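PDB 3CDK: probable succinyl-CoA:3-ketoacid coenzyme A transferase subunit B from Bacillus subtilis, which probably transfers coenzyme A from succinyl-CoA to a 3-oxo acid, giving a 3-oxoacyl-CoA and succinate. Local coordinates for residues R10-A15 with I29-L34; V16-D21 with R141-M146; A67-A72 with I77-G82; T191-G196 with E200-K205. One frame throughout, in Å; residues are numbered along the deposited sequence.

Interaction 1: residues R10-A15 with I29-L34; sequences RMVKRA and IGMPTL
Met11 lays its terminal methyl against the thioether of Met31, with Met11 CE 3.7 Å from Met31 SD, and the two side chains cross at about a right angle. Sulfur also lies near sulfur, Met11 SD to Met31 SD being 4.0 Å. Both chains bend at their last torsion, and the methyl of Met11 comes to rest beside the sulfur and methyl of Met31. Met31 reaches the helix because its CG stands opposite the backbone N (chi1 -177°), sending the rest of the chain outward from the loop. Next along the helix, Val12 offers its CG2 methyl, which lies 4.1 Å from Met31 CG and equally 4.1 Å from Leu34 CB. The contact therefore joins helix 5-16 to the connection between the parallel strands 24-27 and 46-49 of the Rossmann-like CoA-transferase fold. Unbranched, flexible methionines suit the wider gap, whereas the compact valine fits where the two backbones come nearest, Val12 CA to Leu34 CA at 6.9 Å. Within the loop, Gly30 O accepts from both Thr33 N and Thr33 OG1, the hydroxyl at 3.0 Å in the carbonyl plane, which helps fix the bend carrying Met31. Ile145 of strand 141-145 also packs against Met31.

Interaction 2: residues V16-D21 with R141-M146; sequences VQEIKD and RIVVIM
A type I turn from Val16 to Ile19, closed by Ile19 N to Val16 O at 3.0 Å, brings Glu18 opposite strand 141-145, with Glu18 CA 8.5 Å from Val143 CA. That spacing is too wide for backbone pairing, and side chains bridge it. Glu18 bends at its second torsion (chi2 -70°) and presents one oxygen to Arg141, whose chain reaches out from the strand, extended from CG to NE. Arg141 grips this oxygen side-on: its NH2 lies 2.8 Å and its NE 3.2 Å from Glu18 OE1. The NH2 bond is the straighter, 152° at the hydrogen, and comes to the syn side of the carboxylate; NE approaches nearly in line with the C-O bond. Carboxylate and guanidinium are close to coplanar, 25° apart, so the acid meets the edge of the arginine. Val143, compact and apolar, borders the acid, its CG2 3.8 Å from Glu18 OE1. Leu102 of the next strand, 102-105, also borders both Glu18 and Arg141. The other oxygen, Glu18 OE2, forms salt bridges with Arg14 and Arg173. With three arginines around one buried acid, the carboxylate is probably held ionised, and its charge would offset the closeness of Arg141 to Arg173.

Interaction 3: residues A67-A72 with I77-G82; sequences ADLINA and ITEVTG
Leu69 O receives the backbone N-H of Ile77 at 3.4 Å, a weak hydrogen bond though fairly straight at 165°, and it ties the loop 67-72 to Ile77, just ahead of strand 78-80. The two backbone paths run about 108° apart, so the bond is a single crossing point and does not begin a ladder. Around it, Ile77 is the main wedge. Its CG1 branch sits between backbone N and carbonyl carbon (chi1 59°) and carries CD1 to 3.6 Å from Leu69 CD1, while the same Ile77 CD1 lies 3.7 Å from Ile70 O. Leu69 brings its fork across Ile77 at about a right angle. The second Ile77 branch serves the other side: CG2 lies 3.5 Å from Asn71 ND2 and 3.6 Å from Asn71 CB, a van der Waals contact, the two side chains approaching obliquely. A beta-branched residue suits this place because it can meet Leu69 and Asn71 at once. The Asn71 amide itself is hydrogen-bonded through ND2 to Glu75, between the two segments, and its side chain is about 8 Å from that of Glu50, the predicted active-site residue. Asp68 pairs with basic side chains of a neighbouring subunit, which places the loop at an interface. Strand 78-80 runs antiparallel to strand 53-57, with a backbone hydrogen bond between Thr78 and Gly57, while Asn71 packs on Ser49 of strand 46-49.

Interaction 4: residues T191-G196 with E200-K205; sequences TELQDG and EEVYEK
Leu193 and Val202 meet across the first half of a beta-alpha-beta unit, in which strand 187-193 leads through helix 199-204 to the parallel strand 211-212. The apolar part of the contact is this single pair. Leu193 sends CD1 to 3.8 Å from Val202 CG2, and the two side chains approach obliquely. The CB of Leu193 does not point at the helix, and it is the end of the chain that comes closer; the length of leucine carries its methyl to the helix. Val202 turns CG2 to this side because that branch stands opposite its carbonyl carbon while CG1 stands opposite the backbone N (chi1 -178°). A short branched side chain suits a helix face that also packs on Phe181 of the adjoining strand 179-184 and on Phe210. Backbone bonding joins strand 187-193 to strand 179-184, where Thr191 and Glu192 both face Val180, a classic beta bulge. Further on, past the strand end, Gly196 approaches Glu201, its O lying 4.4 Å from Glu201 OE1, two oxygens that merely adjoin. The polar bonds belong to segment 200-205 itself, at the helix end. Lys205 N bonds to Glu201 O at 2.8 Å, and the same two residues are linked through their side chains. This suits a glutamate and a lysine, for a spacing of four brings the two side chains to the same side. Lys205 NZ meets Glu201 OE2 at 3.1 Å in a salt bridge, from above the carboxylate and 49° out of its plane.

Overall arrangement
Interactions 1 and 2 lie side by side near the chain's centre, their centres 9 Å apart, and touch where Ala15 and Pro32 pack on Ile145; their segments alternate along the sequence, so helix 5-16, the loops flanking strand 24-27 and strand 141-145 are laced together. Interactions 3 and 4 stand out toward opposite ends, 39 Å apart between centres, yet both reach the large mixed sheet that interaction 2 also reaches. Interaction 3, in sequence between the two halves of interaction 2, belongs to the end meeting other subunits, near the predicted active-site Glu50. Interaction 4 comes last along the chain and joins interaction 1 through Arg10, which packs on Gln194 and Asp195.

Interaction 1: residues R10-A15 with I29-L34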
loop_
_atom_site.group_PDB
_atom_site.type_symbol
_atom_site.label_atom_id
_atom_site.label_comp_id
_atom_site.label_asym_id
_atom_site.label_seq_id
_atom_site.Cartn_x
_atom_site.Cartn_y
_atom_site.Cartn_z
ATOM N N ARG B 10 -12.067 -6.045 37.670
ATOM C CA ARG B 10 -10.744 -6.569 38.044
ATOM C C ARG B 10 -9.877 -6.716 36.816
ATOM O O ARG B 10 -8.750 -6.223 36.754
ATOM C CB ARG B 10 -10.878 -7.943 38.697
ATOM C CG ARG B 10 -11.214 -7.896 40.173
ATOM C CD ARG B 10 -10.982 -9.260 40.791
ATOM N NE ARG B 10 -11.692 -9.374 42.055
ATOM C CZ ARG B 10 -11.293 -10.115 43.086
ATOM N NH1 ARG B 10 -12.024 -10.135 44.191
ATOM N NH2 ARG B 10 -10.173 -10.829 43.017
ATOM N N MET B 11 -10.427 -7.417 35.842
ATOM C CA MET B 11 -9.731 -7.693 34.622
ATOM C C MET B 11 -9.322 -6.398 33.944
ATOM O O MET B 11 -8.163 -6.234 33.588
ATOM C CB MET B 11 -10.614 -8.521 33.713
ATOM C CG MET B 11 -10.777 -9.938 34.168
ATOM S SD MET B 11 -11.401 -10.937 32.805
ATOM C CE MET B 11 -13.156 -10.872 33.207
ATOM N N VAL B 12 -10.260 -5.465 33.808
ATOM C CA VAL B 12 -10.010 -4.199 33.111
ATOM C C VAL B 12 -8.930 -3.346 33.804
ATOM O O VAL B 12 -7.994 -2.843 33.164
ATOM C CB VAL B 12 -11.333 -3.408 32.927
ATOM C CG1 VAL B 12 -11.085 -1.961 32.543
ATOM C CG2 VAL B 12 -12.196 -4.088 31.874
ATOM N N LYS B 13 -9.043 -3.227 35.118
ATOM C CA LYS B 13 -8.124 -2.382 35.862
ATOM C C LYS B 13 -6.682 -2.906 35.754
ATOM O O LYS B 13 -5.725 -2.123 35.669
ATOM C CB LYS B 13 -8.568 -2.246 37.319
ATOM C CG LYS B 13 -8.527 -0.804 37.865
ATOM C CD LYS B 13 -7.216 -0.033 37.525
ATOM C CE LYS B 13 -7.315 1.476 37.855
ATOM N NZ LYS B 13 -6.426 2.348 36.996
ATOM N N ARG B 14 -6.528 -4.225 35.733
ATOM C CA ARG B 14 -5.213 -4.805 35.594
ATOM C C ARG B 14 -4.626 -4.564 34.203
ATOM O O ARG B 14 -3.423 -4.303 34.069
ATOM C CB ARG B 14 -5.258 -6.292 35.912
ATOM C CG ARG B 14 -3.897 -6.995 35.828
ATOM C CD ARG B 14 -2.758 -6.297 36.620
ATOM N NE ARG B 14 -1.505 -7.008 36.390
ATOM C CZ ARG B 14 -0.810 -6.964 35.251
ATOM N NH1 ARG B 14 0.304 -7.667 35.141
ATOM N NH2 ARG B 14 -1.220 -6.226 34.210
ATOM N N ALA B 15 -5.475 -4.645 33.182
ATOM C CA ALA B 15 -5.046 -4.420 31.800
ATOM C C ALA B 15 -4.499 -2.999 31.585
ATOM O O ALA B 15 -3.449 -2.841 30.974
ATOM C CB ALA B 15 -6.194 -4.738 30.808
ATOM N N ILE B 29 -12.536 -5.485 20.036
ATOM C CA ILE B 29 -13.972 -5.483 20.338
ATOM C C ILE B 29 -14.232 -6.238 21.646
ATOM O O ILE B 29 -13.530 -7.221 21.957
ATOM C CB ILE B 29 -14.747 -6.193 19.208
ATOM C CG1 ILE B 29 -16.268 -6.075 19.383
ATOM C CG2 ILE B 29 -14.325 -7.672 19.128
ATOM C CD1 ILE B 29 -16.938 -4.848 18.676
ATOM N N GLY B 30 -15.238 -5.791 22.388
ATOM C CA GLY B 30 -15.628 -6.448 23.598
ATOM C C GLY B 30 -14.959 -5.780 24.771
ATOM O O GLY B 30 -14.666 -4.581 24.758
ATOM N N MET B 31 -14.698 -6.576 25.789
ATOM C CA MET B 31 -14.186 -6.096 27.050
ATOM C C MET B 31 -12.991 -5.117 26.920
ATOM O O MET B 31 -12.925 -4.150 27.679
ATOM C CB MET B 31 -13.873 -7.319 27.919
ATOM C CG MET B 31 -13.391 -7.055 29.333
ATOM S SD MET B 31 -13.518 -8.486 30.457
ATOM C CE MET B 31 -13.682 -9.901 29.363
ATOM N N PRO B 32 -12.051 -5.346 25.967
ATOM C CA PRO B 32 -10.888 -4.459 25.950
ATOM C C PRO B 32 -11.165 -2.989 25.646
ATOM O O PRO B 32 -10.359 -2.136 26.035
ATOM C CB PRO B 32 -9.995 -5.056 24.876
ATOM C CG PRO B 32 -10.453 -6.433 24.726
ATOM C CD PRO B 32 -11.930 -6.373 24.925
ATOM N N THR B 33 -12.275 -2.678 24.975
ATOM C CA THR B 33 -12.579 -1.268 24.667
ATOM C C THR B 33 -12.862 -0.479 25.950
ATOM O O THR B 33 -12.713 0.736 25.966
ATOM C CB THR B 33 -13.742 -1.087 23.663
ATOM O OG1 THR B 33 -14.916 -1.686 24.202
ATOM C CG2 THR B 33 -13.420 -1.756 22.315
ATOM N N LEU B 34 -13.231 -1.175 27.025
ATOM C CA LEU B 34 -13.467 -0.541 28.326
ATOM C C LEU B 34 -12.210 0.087 28.922
ATOM O O LEU B 34 -12.279 1.135 29.549
ATOM C CB LEU B 34 -14.128 -1.523 29.303
ATOM C CG LEU B 34 -15.662 -1.439 29.497
ATOM C CD1 LEU B 34 -16.383 -0.651 28.423
ATOM C CD2 LEU B 34 -16.285 -2.818 29.621
#

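Interaction 2: residues V16-D21 with R141-M146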
loop_
_atom_site.group_PDB
_atom_site.type_symbol
_atom_site.label_atom_id
_atom_site.label_comp_id
_atom_site.label_asym_id
_atom_site.label_seq_id
_atom_site.Cartn_x
_atom_site.Cartn_y
_atom_site.Cartn_z
ATOM N N VAL B 16 -5.195 -1.981 32.111
ATOM C CA VAL B 16 -4.756 -0.578 31.983
ATOM C C VAL B 16 -3.234 -0.399 32.218
ATOM O O VAL B 16 -2.552 0.341 31.506
ATOM C CB VAL B 16 -5.525 0.362 32.951
ATOM C CG1 VAL B 16 -4.997 1.765 32.842
ATOM C CG2 VAL B 16 -6.969 0.372 32.631
ATOM N N GLN B 17 -2.726 -1.091 33.227
ATOM C CA GLN B 17 -1.308 -1.108 33.552
ATOM C C GLN B 17 -0.376 -1.559 32.428
ATOM O O GLN B 17 0.836 -1.475 32.574
ATOM C CB GLN B 17 -1.084 -2.012 34.755
ATOM C CG GLN B 17 -2.019 -1.745 35.915
ATOM C CD GLN B 17 -1.720 -2.640 37.089
ATOM O OE1 GLN B 17 -0.637 -3.237 37.171
ATOM N NE2 GLN B 17 -2.677 -2.751 38.008
ATOM N N GLU B 18 -0.926 -2.047 31.323
ATOM C CA GLU B 18 -0.078 -2.473 30.224
ATOM C C GLU B 18 0.270 -1.305 29.289
ATOM O O GLU B 18 1.264 -1.357 28.538
ATOM C CB GLU B 18 -0.700 -3.643 29.460
ATOM C CG GLU B 18 -1.058 -4.873 30.310
ATOM C CD GLU B 18 0.147 -5.647 30.842
ATOM O OE1 GLU B 18 0.981 -6.097 30.032
ATOM O OE2 GLU B 18 0.250 -5.833 32.083
ATOM N N ILE B 19 -0.501 -0.253 29.372
ATOM C CA ILE B 19 -0.260 0.910 28.556
ATOM C C ILE B 19 0.831 1.804 29.157
ATOM O O ILE B 19 0.637 2.431 30.180
ATOM C CB ILE B 19 -1.589 1.625 28.400
ATOM C CG1 ILE B 19 -2.496 0.766 27.514
ATOM C CG2 ILE B 19 -1.401 2.957 27.766
ATOM C CD1 ILE B 19 -3.835 0.668 28.029
ATOM N N LYS B 20 1.996 1.835 28.538
ATOM C CA LYS B 20 3.027 2.724 28.998
ATOM C C LYS B 20 3.003 3.961 28.097
ATOM O O LYS B 20 2.631 3.878 26.926
ATOM C CB LYS B 20 4.391 2.010 29.002
ATOM C CG LYS B 20 4.311 0.495 29.229
ATOM C CD LYS B 20 3.809 0.120 30.626
ATOM C CE LYS B 20 4.877 -0.586 31.446
ATOM N NZ LYS B 20 5.919 0.350 32.049
ATOM N N ASP B 21 3.371 5.113 28.652
ATOM C CA ASP B 21 3.359 6.365 27.889
ATOM C C ASP B 21 3.977 6.180 26.485
ATOM O O ASP B 21 4.964 5.467 26.338
ATOM C CB ASP B 21 4.099 7.468 28.663
ATOM C CG ASP B 21 3.741 8.879 28.167
ATOM O OD1 ASP B 21 2.969 9.010 27.192
ATOM O OD2 ASP B 21 4.218 9.872 28.758
ATOM N N ARG B 141 3.272 -6.624 21.462
ATOM C CA ARG B 141 2.871 -7.339 22.643
ATOM C C ARG B 141 1.381 -7.729 22.614
ATOM O O ARG B 141 0.541 -6.905 22.279
ATOM C CB ARG B 141 3.241 -6.531 23.877
ATOM C CG ARG B 141 2.825 -7.199 25.161
ATOM C CD ARG B 141 3.375 -6.440 26.324
ATOM N NE ARG B 141 2.838 -6.873 27.600
ATOM C CZ ARG B 141 3.374 -7.837 28.335
ATOM N NH1 ARG B 141 4.460 -8.476 27.901
ATOM N NH2 ARG B 141 2.826 -8.157 29.507
ATOM N N ILE B 142 1.077 -8.985 22.957
ATOM C CA ILE B 142 -0.284 -9.529 22.877
ATOM C C ILE B 142 -0.805 -9.832 24.266
ATOM O O ILE B 142 -0.214 -10.640 25.028
ATOM C CB ILE B 142 -0.365 -10.830 22.021
ATOM C CG1 ILE B 142 0.194 -10.598 20.610
ATOM C CG2 ILE B 142 -1.837 -11.351 21.958
ATOM C CD1 ILE B 142 -0.493 -9.425 19.917
ATOM N N VAL B 143 -1.905 -9.177 24.608
ATOM C CA VAL B 143 -2.487 -9.341 25.922
ATOM C C VAL B 143 -3.955 -9.648 25.743
ATOM O O VAL B 143 -4.679 -8.961 24.965
ATOM C CB VAL B 143 -2.296 -8.077 26.784
ATOM C CG1 VAL B 143 -3.257 -8.062 27.951
ATOM C CG2 VAL B 143 -0.864 -8.000 27.285
ATOM N N VAL B 144 -4.375 -10.682 26.468
ATOM C CA VAL B 144 -5.753 -11.167 26.462
ATOM C C VAL B 144 -6.379 -11.014 27.851
ATOM O O VAL B 144 -5.748 -11.370 28.881
ATOM C CB VAL B 144 -5.788 -12.631 26.031
ATOM C CG1 VAL B 144 -7.129 -13.222 26.248
ATOM C CG2 VAL B 144 -5.456 -12.731 24.581
ATOM N N ILE B 145 -7.590 -10.465 27.894
ATOM C CA ILE B 145 -8.325 -10.456 29.149
ATOM C C ILE B 145 -9.541 -11.286 28.979
ATOM O O ILE B 145 -10.305 -11.046 28.050
ATOM C CB ILE B 145 -8.791 -9.073 29.580
ATOM C CG1 ILE B 145 -9.344 -8.295 28.370
ATOM C CG2 ILE B 145 -7.655 -8.356 30.310
ATOM C CD1 ILE B 145 -9.704 -6.839 28.688
ATOM N N MET B 146 -9.725 -12.243 29.886
ATOM C CA MET B 146 -10.763 -13.243 29.755
ATOM C C MET B 146 -11.207 -13.777 31.123
ATOM O O MET B 146 -10.370 -13.978 32.009
ATOM C CB MET B 146 -10.225 -14.381 28.895
ATOM C CG MET B 146 -11.244 -15.439 28.493
ATOM S SD MET B 146 -10.431 -16.676 27.447
ATOM C CE MET B 146 -9.346 -17.524 28.617
#

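Interaction 3: residues A67-A72 with I77-G82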
loop_
_atom_site.group_PDB
_atom_site.type_symbol
_atom_site.label_atom_id
_atom_site.label_comp_id
_atom_site.label_asym_id
_atom_site.label_seq_id
_atom_site.Cartn_x
_atom_site.Cartn_y
_atom_site.Cartn_z
ATOM N N ALA B 67 -21.523 10.081 10.908
ATOM C CA ALA B 67 -21.596 8.771 10.262
ATOM C C ALA B 67 -20.359 8.325 9.530
ATOM O O ALA B 67 -20.192 7.139 9.304
ATOM C CB ALA B 67 -22.822 8.726 9.309
ATOM N N ASP B 68 -19.480 9.248 9.158
ATOM C CA ASP B 68 -18.228 8.836 8.532
ATOM C C ASP B 68 -17.182 8.551 9.582
ATOM O O ASP B 68 -16.009 8.325 9.243
ATOM C CB ASP B 68 -17.702 9.865 7.522
ATOM C CG ASP B 68 -18.700 10.187 6.406
ATOM O OD1 ASP B 68 -19.698 9.445 6.223
ATOM O OD2 ASP B 68 -18.486 11.217 5.710
ATOM N N LEU B 69 -17.578 8.530 10.854
ATOM C CA LEU B 69 -16.577 8.320 11.919
ATOM C C LEU B 69 -16.986 7.337 13.021
ATOM O O LEU B 69 -17.783 7.674 13.886
ATOM C CB LEU B 69 -16.143 9.666 12.500
ATOM C CG LEU B 69 -15.142 9.735 13.666
ATOM C CD1 LEU B 69 -13.883 8.856 13.436
ATOM C CD2 LEU B 69 -14.771 11.198 13.916
ATOM N N ILE B 70 -16.456 6.114 12.956
ATOM C CA ILE B 70 -16.876 5.009 13.829
ATOM C C ILE B 70 -15.681 4.193 14.205
ATOM O O ILE B 70 -14.686 4.242 13.489
ATOM C CB ILE B 70 -17.990 4.087 13.201
ATOM C CG1 ILE B 70 -17.550 3.445 11.877
ATOM C CG2 ILE B 70 -19.305 4.877 13.042
ATOM C CD1 ILE B 70 -18.434 2.203 11.406
ATOM N N ASN B 71 -15.742 3.475 15.332
ATOM C CA ASN B 71 -14.626 2.585 15.688
ATOM C C ASN B 71 -14.812 1.222 15.039
ATOM O O ASN B 71 -15.697 1.044 14.187
ATOM C CB ASN B 71 -14.454 2.447 17.205
ATOM C CG ASN B 71 -15.699 1.932 17.896
ATOM O OD1 ASN B 71 -16.547 1.257 17.299
ATOM N ND2 ASN B 71 -15.837 2.279 19.164
ATOM N N ALA B 72 -13.987 0.252 15.449
ATOM C CA ALA B 72 -14.066 -1.092 14.866
ATOM C C ALA B 72 -15.385 -1.798 15.213
ATOM O O ALA B 72 -15.827 -2.698 14.499
ATOM C CB ALA B 72 -12.840 -1.954 15.244
ATOM N N ILE B 77 -17.770 7.602 17.285
ATOM C CA ILE B 77 -16.625 7.987 18.108
ATOM C C ILE B 77 -16.178 9.423 17.865
ATOM O O ILE B 77 -16.880 10.217 17.228
ATOM C CB ILE B 77 -15.410 7.070 17.883
ATOM C CG1 ILE B 77 -14.978 7.092 16.411
ATOM C CG2 ILE B 77 -15.691 5.670 18.375
ATOM C CD1 ILE B 77 -13.565 6.538 16.170
ATOM N N THR B 78 -14.992 9.742 18.377
ATOM C CA THR B 78 -14.396 11.059 18.156
ATOM C C THR B 78 -12.909 10.941 17.886
ATOM O O THR B 78 -12.332 9.878 18.109
ATOM C CB THR B 78 -14.599 11.944 19.374
ATOM O OG1 THR B 78 -15.760 12.750 19.158
ATOM C CG2 THR B 78 -13.399 12.840 19.571
ATOM N N GLU B 79 -12.296 12.032 17.419
ATOM C CA GLU B 79 -10.836 12.053 17.156
ATOM C C GLU B 79 -10.058 12.884 18.172
ATOM O O GLU B 79 -10.561 13.877 18.665
ATOM C CB GLU B 79 -10.533 12.463 15.710
ATOM C CG GLU B 79 -10.475 13.938 15.417
ATOM C CD GLU B 79 -10.552 14.271 13.907
ATOM O OE1 GLU B 79 -11.042 13.463 13.094
ATOM O OE2 GLU B 79 -10.131 15.379 13.522
ATOM N N VAL B 80 -8.852 12.455 18.527
ATOM C CA VAL B 80 -8.025 13.238 19.469
ATOM C C VAL B 80 -7.026 14.135 18.740
ATOM O O VAL B 80 -6.824 14.002 17.524
ATOM C CB VAL B 80 -7.298 12.366 20.533
ATOM C CG1 VAL B 80 -8.305 11.747 21.520
ATOM C CG2 VAL B 80 -6.407 11.297 19.877
ATOM N N THR B 81 -6.433 15.068 19.484
ATOM C CA THR B 81 -5.355 15.916 18.958
ATOM C C THR B 81 -4.257 15.104 18.241
ATOM O O THR B 81 -3.650 14.211 18.833
ATOM C CB THR B 81 -4.743 16.783 20.075
ATOM O OG1 THR B 81 -5.762 17.620 20.624
ATOM C CG2 THR B 81 -3.635 17.664 19.526
ATOM N N GLY B 82 -4.058 15.413 16.956
ATOM C CA GLY B 82 -3.009 14.819 16.120
ATOM C C GLY B 82 -3.359 13.546 15.361
ATOM O O GLY B 82 -2.479 12.900 14.764
#

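Interaction 4: residues T191-G196 with E200-K205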
loop_
_atom_site.group_PDB
_atom_site.type_symbol
_atom_site.label_atom_id
_atom_site.label_comp_id
_atom_site.label_asym_id
_atom_site.label_seq_id
_atom_site.Cartn_x
_atom_site.Cartn_y
_atom_site.Cartn_z
ATOM N N THR B 191 1.941 -15.874 37.240
ATOM C CA THR B 191 2.838 -14.761 37.504
ATOM C C THR B 191 2.343 -13.768 38.595
ATOM O O THR B 191 3.146 -13.206 39.337
ATOM C CB THR B 191 3.245 -14.106 36.143
ATOM O OG1 THR B 191 4.554 -13.555 36.242
ATOM C CG2 THR B 191 2.254 -13.049 35.679
ATOM N N GLU B 192 1.028 -13.563 38.670
ATOM C CA GLU B 192 0.377 -12.776 39.722
ATOM C C GLU B 192 -1.003 -13.332 39.971
ATOM O O GLU B 192 -1.520 -14.168 39.217
ATOM C CB GLU B 192 0.158 -11.303 39.376
ATOM C CG GLU B 192 1.105 -10.614 38.400
ATOM C CD GLU B 192 0.672 -9.167 38.135
ATOM O OE1 GLU B 192 -0.113 -8.604 38.951
ATOM O OE2 GLU B 192 1.110 -8.595 37.117
ATOM N N LEU B 193 -1.625 -12.798 41.012
ATOM C CA LEU B 193 -2.861 -13.336 41.542
ATOM C C LEU B 193 -3.799 -12.184 41.876
ATOM O O LEU B 193 -3.357 -11.172 42.425
ATOM C CB LEU B 193 -2.527 -14.137 42.795
ATOM C CG LEU B 193 -2.878 -15.616 42.937
ATOM C CD1 LEU B 193 -2.698 -16.367 41.657
ATOM C CD2 LEU B 193 -2.022 -16.242 44.012
ATOM N N GLN B 194 -5.079 -12.324 41.531
ATOM C CA GLN B 194 -6.085 -11.363 41.979
ATOM C C GLN B 194 -6.444 -11.588 43.444
ATOM O O GLN B 194 -6.012 -12.548 44.070
ATOM C CB GLN B 194 -7.312 -11.413 41.104
ATOM C CG GLN B 194 -6.977 -11.215 39.601
ATOM C CD GLN B 194 -7.028 -9.773 39.171
ATOM O OE1 GLN B 194 -7.126 -8.849 40.000
ATOM N NE2 GLN B 194 -6.997 -9.565 37.875
ATOM N N ASP B 195 -7.261 -10.693 43.973
ATOM C CA ASP B 195 -7.436 -10.551 45.394
ATOM C C ASP B 195 -7.931 -11.765 46.201
ATOM O O ASP B 195 -7.451 -12.017 47.320
ATOM C CB ASP B 195 -8.287 -9.311 45.661
ATOM C CG ASP B 195 -7.460 -8.028 45.674
ATOM O OD1 ASP B 195 -6.322 -8.046 45.149
ATOM O OD2 ASP B 195 -7.947 -7.007 46.223
ATOM N N GLY B 196 -8.885 -12.520 45.687
ATOM C CA GLY B 196 -9.416 -13.588 46.536
ATOM C C GLY B 196 -8.564 -14.844 46.537
ATOM O O GLY B 196 -8.650 -15.657 47.440
ATOM N N GLU B 200 -3.604 -22.830 44.736
ATOM C CA GLU B 200 -4.515 -23.964 44.730
ATOM C C GLU B 200 -5.705 -23.660 43.825
ATOM O O GLU B 200 -5.864 -24.284 42.784
ATOM C CB GLU B 200 -4.957 -24.330 46.141
ATOM C CG GLU B 200 -4.181 -25.466 46.765
ATOM C CD GLU B 200 -5.118 -26.520 47.381
ATOM O OE1 GLU B 200 -5.933 -27.068 46.584
ATOM O OE2 GLU B 200 -5.053 -26.796 48.630
ATOM N N GLU B 201 -6.492 -22.657 44.198
ATOM C CA GLU B 201 -7.664 -22.266 43.424
ATOM C C GLU B 201 -7.387 -22.267 41.947
ATOM O O GLU B 201 -8.194 -22.776 41.177
ATOM C CB GLU B 201 -8.144 -20.875 43.814
ATOM C CG GLU B 201 -9.422 -20.475 43.107
ATOM C CD GLU B 201 -10.121 -19.314 43.761
ATOM O OE1 GLU B 201 -9.936 -19.102 44.977
ATOM O OE2 GLU B 201 -10.876 -18.620 43.065
ATOM N N VAL B 202 -6.248 -21.690 41.564
ATOM C CA VAL B 202 -5.857 -21.564 40.162
ATOM C C VAL B 202 -5.529 -22.906 39.500
ATOM O O VAL B 202 -5.799 -23.073 38.323
ATOM C CB VAL B 202 -4.664 -20.592 39.967
ATOM C CG1 VAL B 202 -4.333 -20.467 38.473
ATOM C CG2 VAL B 202 -4.985 -19.243 40.537
ATOM N N TYR B 203 -4.922 -23.834 40.250
ATOM C CA TYR B 203 -4.796 -25.229 39.805
ATOM C C TYR B 203 -6.183 -25.773 39.592
ATOM O O TYR B 203 -6.551 -26.082 38.470
ATOM C CB TYR B 203 -4.085 -26.144 40.818
ATOM C CG TYR B 203 -2.573 -26.051 40.908
ATOM C CD1 TYR B 203 -1.783 -25.661 39.814
ATOM C CD2 TYR B 203 -1.912 -26.397 42.111
ATOM C CE1 TYR B 203 -0.362 -25.586 39.920
ATOM C CE2 TYR B 203 -0.504 -26.341 42.229
ATOM C CZ TYR B 203 0.253 -25.927 41.129
ATOM O OH TYR B 203 1.621 -25.879 41.258
ATOM N N GLU B 204 -6.952 -25.868 40.673
ATOM C CA GLU B 204 -8.309 -26.396 40.611
ATOM C C GLU B 204 -9.047 -25.817 39.404
ATOM O O GLU B 204 -9.785 -26.522 38.719
ATOM C CB GLU B 204 -9.080 -26.117 41.902
ATOM C CG GLU B 204 -8.694 -27.067 43.053
ATOM C CD GLU B 204 -9.128 -26.585 44.461
ATOM O OE1 GLU B 204 -9.614 -25.438 44.606
ATOM O OE2 GLU B 204 -8.965 -27.360 45.431
ATOM N N LYS B 205 -8.818 -24.549 39.113
ATOM C CA LYS B 205 -9.615 -23.914 38.093
ATOM C C LYS B 205 -8.993 -23.859 36.688
ATOM O O LYS B 205 -9.536 -23.189 35.823
ATOM C CB LYS B 205 -10.074 -22.533 38.572
ATOM C CG LYS B 205 -11.213 -22.636 39.574
ATOM C CD LYS B 205 -11.794 -21.292 39.963
ATOM C CE LYS B 205 -12.772 -21.477 41.093
ATOM N NZ LYS B 205 -13.174 -20.162 41.602
#